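Local coordinates for putative major capsid protein (Cafeteriavirus-dependent mavirus, PDB 6G43) that probably builds the icosahedral capsid shell of the virophage as its major capsid protein, assembling into trimers of double jelly-roll subunits, at residues Asn67-Ala72 and Val270-Ala275; Thr80-Asn85 and Glu258-Gly263. All blocks are in the same frame, centred on the assembly; numbering follows the deposited sequence.

Contact 1 (Asn67-Ala72 and Val270-Ala275); sequences NLTGGA and VQNWVA
Leu68 and Trp273 face each other as a hydrogen-bonded antiparallel pair, and each backbone gives and takes one bond: Leu68 N to Trp273 O and Trp273 N to Leu68 O, both 3.0 Å. Two residues on, Gly70 N donates to Gln271 O at 2.9 Å. In the same pair a water takes the place of the return bond, donating to Gly70 O and accepting from Gln271 N.

Apolar packing lies on the face of the sheet that carries Leu68 and Trp273. With chi1 at 73°, CG of Trp273 sits between its backbone N and carbonyl carbon, and the indole folds under the opposite strand. Leu68 CB rests over one face of the six-membered ring, 4.0 Å from its centroid, in a CH-pi contact. The CD1 branch reaches past the pyrrole side to Ala275 CB at 3.6 Å, while CZ3, on the benzo side of the indole, comes obliquely to 3.6 Å from Gly70 N. Both Leu68 and Trp273 also meet Tyr21 of the second subunit, whose hydroxyl is hydrogen-bonded to Trp273 NE1.

On the other face Thr69 and Asn272 meet through polar groups. Asn272 ND2 donates to Thr69 OG1 at 3.2 Å, a bent bond (137° at the hydrogen) lying close to the amide plane, and the same nitrogen bonds Gly66 O, so the amide ties the strand to the corner at Asn67. At that corner Asn67 and Val274 run side by side.

Such antiparallel pairing of sequence-distant strands is characteristic of a jelly-roll sheet, with one of its ends here meeting a neighbouring capsomer subunit.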
ATOM      1  N   ASN A  67     -25.194  29.833  -5.448  1.00 27.73           N
ATOM      2  CA  ASN A  67     -25.310  28.533  -4.772  1.00 27.63           C
ATOM      3  C   ASN A  67     -23.936  27.965  -4.369  1.00 27.51           C
ATOM      4  O   ASN A  67     -23.100  28.727  -3.874  1.00 27.81           O
ATOM      5  CB  ASN A  67     -26.149  27.566  -5.617  1.00 27.91           C
ATOM      6  CG  ASN A  67     -27.556  28.074  -5.848  1.00 27.84           C
ATOM      7  OD1 ASN A  67     -27.918  28.458  -6.955  1.00 27.21           O
ATOM      8  ND2 ASN A  67     -28.356  28.088  -4.789  1.00 27.77           N
ATOM      9  N   LEU A  68     -23.677  26.672  -4.594  1.00 27.14           N
ATOM     10  CA  LEU A  68     -22.446  26.040  -4.117  1.00 26.77           C
ATOM     11  C   LEU A  68     -21.426  25.871  -5.231  1.00 26.25           C
ATOM     12  O   LEU A  68     -21.773  25.463  -6.338  1.00 26.14           O
ATOM     13  CB  LEU A  68     -22.743  24.683  -3.475  1.00 26.90           C
ATOM     14  CG  LEU A  68     -23.738  24.691  -2.309  1.00 27.06           C
ATOM     15  CD1 LEU A  68     -23.788  23.315  -1.664  1.00 27.22           C
ATOM     16  CD2 LEU A  68     -23.388  25.754  -1.273  1.00 27.15           C
ATOM     17  N   THR A  69     -20.168  26.185  -4.918  1.00 25.53           N
ATOM     18  CA  THR A  69     -19.053  26.025  -5.845  1.00 25.41           C
ATOM     19  C   THR A  69     -18.031  25.080  -5.213  1.00 24.96           C
ATOM     20  O   THR A  69     -17.687  25.227  -4.034  1.00 24.45           O
ATOM     21  CB  THR A  69     -18.410  27.386  -6.192  1.00 25.50           C
ATOM     22  OG1 THR A  69     -19.376  28.209  -6.858  1.00 25.64           O
ATOM     23  CG2 THR A  69     -17.206  27.211  -7.108  1.00 25.55           C
ATOM     24  N   GLY A  70     -17.560  24.113  -6.003  1.00 24.73           N
ATOM     25  CA  GLY A  70     -16.628  23.082  -5.533  1.00 24.34           C
ATOM     26  C   GLY A  70     -15.373  23.679  -4.923  1.00 24.14           C
ATOM     27  O   GLY A  70     -14.740  24.556  -5.521  1.00 24.18           O
ATOM     28  N   GLY A  71     -15.024  23.209  -3.728  1.00 23.70           N
ATOM     29  CA  GLY A  71     -13.916  23.771  -2.954  1.00 23.38           C
ATOM     30  C   GLY A  71     -12.512  23.559  -3.500  1.00 22.89           C
ATOM     31  O   GLY A  71     -11.576  24.225  -3.054  1.00 22.71           O
ATOM     32  N   ALA A  72     -12.360  22.632  -4.448  1.00 22.64           N
ATOM     33  CA  ALA A  72     -11.076  22.349  -5.088  1.00 22.67           C
ATOM     34  C   ALA A  72     -11.187  22.544  -6.604  1.00 22.74           C
ATOM     35  O   ALA A  72     -11.203  21.562  -7.356  1.00 22.64           O
ATOM     36  CB  ALA A  72     -10.627  20.930  -4.755  1.00 22.66           C
ATOM     37  N   VAL A 270     -14.786  24.088 -12.711  1.00 26.59           N
ATOM     38  CA  VAL A 270     -15.477  24.161 -11.420  1.00 27.00           C
ATOM     39  C   VAL A 270     -16.729  23.285 -11.425  1.00 27.40           C
ATOM     40  O   VAL A 270     -17.267  22.980 -12.487  1.00 27.13           O
ATOM     41  CB  VAL A 270     -15.894  25.614 -11.075  1.00 27.17           C
ATOM     42  CG1 VAL A 270     -14.681  26.536 -11.061  1.00 27.21           C
ATOM     43  CG2 VAL A 270     -16.944  26.143 -12.047  1.00 27.08           C
ATOM     44  N   GLN A 271     -17.175  22.892 -10.232  1.00 27.90           N
ATOM     45  CA  GLN A 271     -18.503  22.309 -10.022  1.00 28.57           C
ATOM     46  C   GLN A 271     -19.398  23.385  -9.431  1.00 28.86           C
ATOM     47  O   GLN A 271     -18.991  24.061  -8.489  1.00 28.87           O
ATOM     48  CB  GLN A 271     -18.436  21.147  -9.034  1.00 28.83           C
ATOM     49  CG  GLN A 271     -17.709  19.921  -9.538  1.00 29.01           C
ATOM     50  CD  GLN A 271     -17.676  18.815  -8.500  1.00 29.00           C
ATOM     51  OE1 GLN A 271     -16.936  18.899  -7.520  1.00 29.18           O
ATOM     52  NE2 GLN A 271     -18.476  17.772  -8.705  1.00 29.22           N
ATOM     53  N   ASN A 272     -20.607  23.540  -9.969  1.00 29.47           N
ATOM     54  CA  ASN A 272     -21.593  24.482  -9.422  1.00 30.07           C
ATOM     55  C   ASN A 272     -22.969  23.830  -9.341  1.00 30.38           C
ATOM     56  O   ASN A 272     -23.508  23.402 -10.359  1.00 31.02           O
ATOM     57  CB  ASN A 272     -21.671  25.753 -10.270  1.00 30.18           C
ATOM     58  CG  ASN A 272     -22.521  26.833  -9.620  1.00 30.20           C
ATOM     59  OD1 ASN A 272     -23.651  27.083 -10.037  1.00 30.41           O
ATOM     60  ND2 ASN A 272     -21.985  27.467  -8.583  1.00 30.17           N
ATOM     61  N   TRP A 273     -23.538  23.778  -8.135  1.00 30.95           N
ATOM     62  CA  TRP A 273     -24.813  23.093  -7.899  1.00 31.11           C
ATOM     63  C   TRP A 273     -25.623  23.717  -6.765  1.00 31.86           C
ATOM     64  O   TRP A 273     -25.073  24.392  -5.892  1.00 31.79           O
ATOM     65  CB  TRP A 273     -24.564  21.602  -7.624  1.00 30.51           C
ATOM     66  CG  TRP A 273     -23.970  21.270  -6.275  1.00 29.96           C
ATOM     67  CD1 TRP A 273     -24.638  20.815  -5.174  1.00 29.78           C
ATOM     68  CD2 TRP A 273     -22.588  21.342  -5.902  1.00 29.71           C
ATOM     69  NE1 TRP A 273     -23.763  20.607  -4.137  1.00 29.61           N
ATOM     70  CE2 TRP A 273     -22.497  20.923  -4.554  1.00 29.70           C
ATOM     71  CE3 TRP A 273     -21.418  21.723  -6.573  1.00 29.65           C
ATOM     72  CZ2 TRP A 273     -21.280  20.878  -3.862  1.00 29.50           C
ATOM     73  CZ3 TRP A 273     -20.204  21.676  -5.883  1.00 29.36           C
ATOM     74  CH2 TRP A 273     -20.147  21.257  -4.542  1.00 29.27           C
ATOM     75  N   VAL A 274     -26.934  23.475  -6.799  1.00 32.65           N
ATOM     76  CA  VAL A 274     -27.860  23.940  -5.770  1.00 33.32           C
ATOM     77  C   VAL A 274     -27.794  22.996  -4.573  1.00 34.24           C
ATOM     78  O   VAL A 274     -27.853  21.777  -4.738  1.00 34.50           O
ATOM     79  CB  VAL A 274     -29.313  23.980  -6.299  1.00 33.49           C
ATOM     80  CG1 VAL A 274     -30.289  24.404  -5.204  1.00 33.28           C
ATOM     81  CG2 VAL A 274     -29.421  24.914  -7.500  1.00 33.39           C
ATOM     82  N   ALA A 275     -27.686  23.561  -3.371  1.00 35.55           N
ATOM     83  CA  ALA A 275     -27.648  22.771  -2.147  1.00 37.19           C
ATOM     84  C   ALA A 275     -28.991  22.058  -1.938  1.00 38.76           C
ATOM     85  O   ALA A 275     -30.045  22.677  -2.114  1.00 39.27           O
ATOM     86  CB  ALA A 275     -27.335  23.663  -0.957  1.00 37.29           C
TER
HETATM   87  O   HOH W   1     -15.154  23.975  -8.169  1.00 20.93           O

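Contact 2 (Thr80-Asn85 and Glu258-Gly263); sequences TAEIKN and EVDITG
Lys84 lies alongside Glu258 at one end of a regular antiparallel ladder, part of a jelly-roll sheet of the capsid protein. Its chain is extended beyond CG, which carries NZ out over the face of the neighbouring strand to two carboxylates: Asp260 OD2 at 3.6 Å and, in a long salt bridge, Glu258 OE2 at 3.7 Å. The shared ammonium probably eases the proximity of Asp260 to Glu82, whose OE1 comes within 4.3 Å of Asp260 OD2.

The opposite face is apolar. Ile83 CG1 meets Val259 CG2 at 4.1 Å, the two side chains pointing the same way, and Ala81 CB lies near Ile261 CD1. Ile242 of strand 242-244 packs on Ala81, Ile83 and Val259, with Met241 against Ile261, so this face turns towards the protein interior.

Between the two faces runs the backbone ladder. Thr80 with Thr262 and Glu82 with Asp260 each exchange two hydrogen bonds; in the Lys84-Glu258 pair the bond from Lys84 N is short, whereas the return from Glu258 N to Lys84 O is weak at 3.5 Å. Strand 196-205 bonds to the other edge of strand 80-84, through the backbones of Ala81 and Ile83, and its Asp199 OD1 is hydrogen-bonded to Thr80 OG1. At the far end of the ladder, Thr262 OG1, placed between its own N and carbonyl carbon (chi1 58°), stands 3.6 Å from Thr80 CB.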
ATOM      1  N   THR A  80       1.808  22.567 -26.735  1.00 27.18           N
ATOM      2  CA  THR A  80       2.809  21.780 -27.455  1.00 27.48           C
ATOM      3  C   THR A  80       4.208  22.182 -26.985  1.00 27.74           C
ATOM      4  O   THR A  80       4.508  23.372 -26.867  1.00 27.86           O
ATOM      5  CB  THR A  80       2.701  21.988 -28.977  1.00 27.33           C
ATOM      6  OG1 THR A  80       1.405  21.578 -29.428  1.00 27.35           O
ATOM      7  CG2 THR A  80       3.762  21.176 -29.723  1.00 27.49           C
ATOM      8  N   ALA A  81       5.047  21.181 -26.718  1.00 27.80           N
ATOM      9  CA  ALA A  81       6.437  21.387 -26.317  1.00 28.16           C
ATOM     10  C   ALA A  81       7.355  20.798 -27.377  1.00 28.39           C
ATOM     11  O   ALA A  81       7.265  19.605 -27.671  1.00 28.22           O
ATOM     12  CB  ALA A  81       6.702  20.726 -24.975  1.00 28.25           C
ATOM     13  N   GLU A  82       8.212  21.638 -27.960  1.00 28.80           N
ATOM     14  CA  GLU A  82       9.239  21.191 -28.900  1.00 29.56           C
ATOM     15  C   GLU A  82      10.563  21.075 -28.155  1.00 29.41           C
ATOM     16  O   GLU A  82      11.018  22.051 -27.564  1.00 29.23           O
ATOM     17  CB  GLU A  82       9.383  22.175 -30.067  1.00 30.48           C
ATOM     18  CG  GLU A  82      10.385  21.727 -31.131  1.00 31.37           C
ATOM     19  CD  GLU A  82      10.311  22.534 -32.416  1.00 32.12           C
ATOM     20  OE1 GLU A  82       9.953  23.732 -32.364  1.00 33.05           O
ATOM     21  OE2 GLU A  82      10.624  21.966 -33.486  1.00 32.38           O
ATOM     22  N   ILE A  83      11.168  19.887 -28.186  1.00 29.27           N
ATOM     23  CA  ILE A  83      12.455  19.624 -27.535  1.00 29.42           C
ATOM     24  C   ILE A  83      13.521  19.468 -28.619  1.00 29.91           C
ATOM     25  O   ILE A  83      13.411  18.576 -29.454  1.00 29.72           O
ATOM     26  CB  ILE A  83      12.396  18.343 -26.666  1.00 29.23           C
ATOM     27  CG1 ILE A  83      11.300  18.470 -25.596  1.00 29.20           C
ATOM     28  CG2 ILE A  83      13.744  18.076 -26.000  1.00 29.43           C
ATOM     29  CD1 ILE A  83      10.954  17.174 -24.890  1.00 29.02           C
ATOM     30  N   LYS A  84      14.545  20.327 -28.590  1.00 30.83           N
ATOM     31  CA  LYS A  84      15.634  20.319 -29.581  1.00 31.73           C
ATOM     32  C   LYS A  84      16.963  19.850 -28.985  1.00 31.56           C
ATOM     33  O   LYS A  84      17.111  19.751 -27.764  1.00 31.40           O
ATOM     34  CB  LYS A  84      15.821  21.717 -30.179  1.00 32.71           C
ATOM     35  CG  LYS A  84      14.630  22.235 -30.967  1.00 33.58           C
ATOM     36  CD  LYS A  84      14.888  23.647 -31.473  1.00 34.13           C
ATOM     37  CE  LYS A  84      13.618  24.297 -31.996  1.00 34.84           C
ATOM     38  NZ  LYS A  84      13.836  25.729 -32.344  1.00 35.34           N
ATOM     39  N   ASN A  85      17.918  19.581 -29.878  1.00 31.07           N
ATOM     40  CA  ASN A  85      19.279  19.129 -29.541  1.00 30.89           C
ATOM     41  C   ASN A  85      19.342  17.702 -28.978  1.00 31.21           C
ATOM     42  O   ASN A  85      20.242  17.386 -28.199  1.00 31.42           O
ATOM     43  CB  ASN A  85      19.999  20.113 -28.594  1.00 30.85           C
ATOM     44  CG  ASN A  85      19.943  21.556 -29.075  1.00 30.65           C
ATOM     45  OD1 ASN A  85      19.848  21.826 -30.273  1.00 30.63           O
ATOM     46  ND2 ASN A  85      20.012  22.493 -28.136  1.00 30.53           N
ATOM     47  N   GLU A 258      17.098  22.543 -25.729  1.00 33.84           N
ATOM     48  CA  GLU A 258      16.357  23.787 -25.939  1.00 34.25           C
ATOM     49  C   GLU A 258      14.892  23.415 -26.114  1.00 33.20           C
ATOM     50  O   GLU A 258      14.565  22.559 -26.939  1.00 32.72           O
ATOM     51  CB  GLU A 258      16.879  24.522 -27.178  1.00 35.69           C
ATOM     52  CG  GLU A 258      16.283  25.910 -27.395  1.00 37.13           C
ATOM     53  CD  GLU A 258      16.696  26.529 -28.721  1.00 38.45           C
ATOM     54  OE1 GLU A 258      17.913  26.563 -29.013  1.00 39.53           O
ATOM     55  OE2 GLU A 258      15.805  26.992 -29.469  1.00 38.78           O
ATOM     56  N   VAL A 259      14.017  24.055 -25.337  1.00 32.66           N
ATOM     57  CA  VAL A 259      12.587  23.730 -25.330  1.00 32.50           C
ATOM     58  C   VAL A 259      11.733  24.994 -25.514  1.00 32.47           C
ATOM     59  O   VAL A 259      12.035  26.041 -24.944  1.00 32.18           O
ATOM     60  CB  VAL A 259      12.187  22.976 -24.037  1.00 32.31           C
ATOM     61  CG1 VAL A 259      10.718  22.575 -24.068  1.00 32.02           C
ATOM     62  CG2 VAL A 259      13.038  21.726 -23.853  1.00 32.36           C
ATOM     63  N   ASP A 260      10.674  24.872 -26.317  1.00 32.78           N
ATOM     64  CA  ASP A 260       9.745  25.970 -26.608  1.00 33.33           C
ATOM     65  C   ASP A 260       8.309  25.516 -26.360  1.00 32.47           C
ATOM     66  O   ASP A 260       7.898  24.470 -26.866  1.00 32.10           O
ATOM     67  CB  ASP A 260       9.861  26.417 -28.074  1.00 34.12           C
ATOM     68  CG  ASP A 260      11.264  26.859 -28.453  1.00 35.20           C
ATOM     69  OD1 ASP A 260      11.926  27.536 -27.638  1.00 35.70           O
ATOM     70  OD2 ASP A 260      11.702  26.541 -29.584  1.00 36.53           O
ATOM     71  N   ILE A 261       7.555  26.312 -25.601  1.00 31.67           N
ATOM     72  CA  ILE A 261       6.117  26.108 -25.418  1.00 31.28           C
ATOM     73  C   ILE A 261       5.361  26.910 -26.482  1.00 31.00           C
ATOM     74  O   ILE A 261       5.581  28.116 -26.621  1.00 30.92           O
ATOM     75  CB  ILE A 261       5.643  26.564 -24.017  1.00 30.98           C
ATOM     76  CG1 ILE A 261       6.493  25.932 -22.906  1.00 31.08           C
ATOM     77  CG2 ILE A 261       4.175  26.220 -23.804  1.00 31.04           C
ATOM     78  CD1 ILE A 261       6.490  24.414 -22.870  1.00 31.22           C
ATOM     79  N   THR A 262       4.477  26.234 -27.219  1.00 30.62           N
ATOM     80  CA  THR A 262       3.572  26.878 -28.180  1.00 30.43           C
ATOM     81  C   THR A 262       2.137  26.387 -27.979  1.00 30.14           C
ATOM     82  O   THR A 262       1.901  25.385 -27.300  1.00 30.21           O
ATOM     83  CB  THR A 262       3.993  26.600 -29.637  1.00 30.43           C
ATOM     84  OG1 THR A 262       4.018  25.186 -29.874  1.00 30.35           O
ATOM     85  CG2 THR A 262       5.373  27.186 -29.925  1.00 30.52           C
ATOM     86  N   GLY A 263       1.193  27.110 -28.578  1.00 29.86           N
ATOM     87  CA  GLY A 263      -0.236  26.775 -28.525  1.00 29.31           C
ATOM     88  C   GLY A 263      -0.838  26.652 -27.133  1.00 29.06           C
ATOM     89  O   GLY A 263      -1.765  25.863 -26.927  1.00 28.66           O
TER

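Overall arrangement
Contacts 1 and 2 join the same two long strands, 68-84 and 258-273, near opposite ends of their shared run, with contact 2 nested inside the chain loop closed by contact 1. Their centres lie 37 Å apart and their nearest atoms about 19 Å, so they do not touch. Both are partly buried, but they differ in chemistry. Contact 1 is short, with two bridges against five, and places an aromatic-aliphatic face against a second subunit. Contact 2 is a longer regular ladder with an apolar inner face and a polar, largely charged outer one, and no other chain of the assembly reaches its segments.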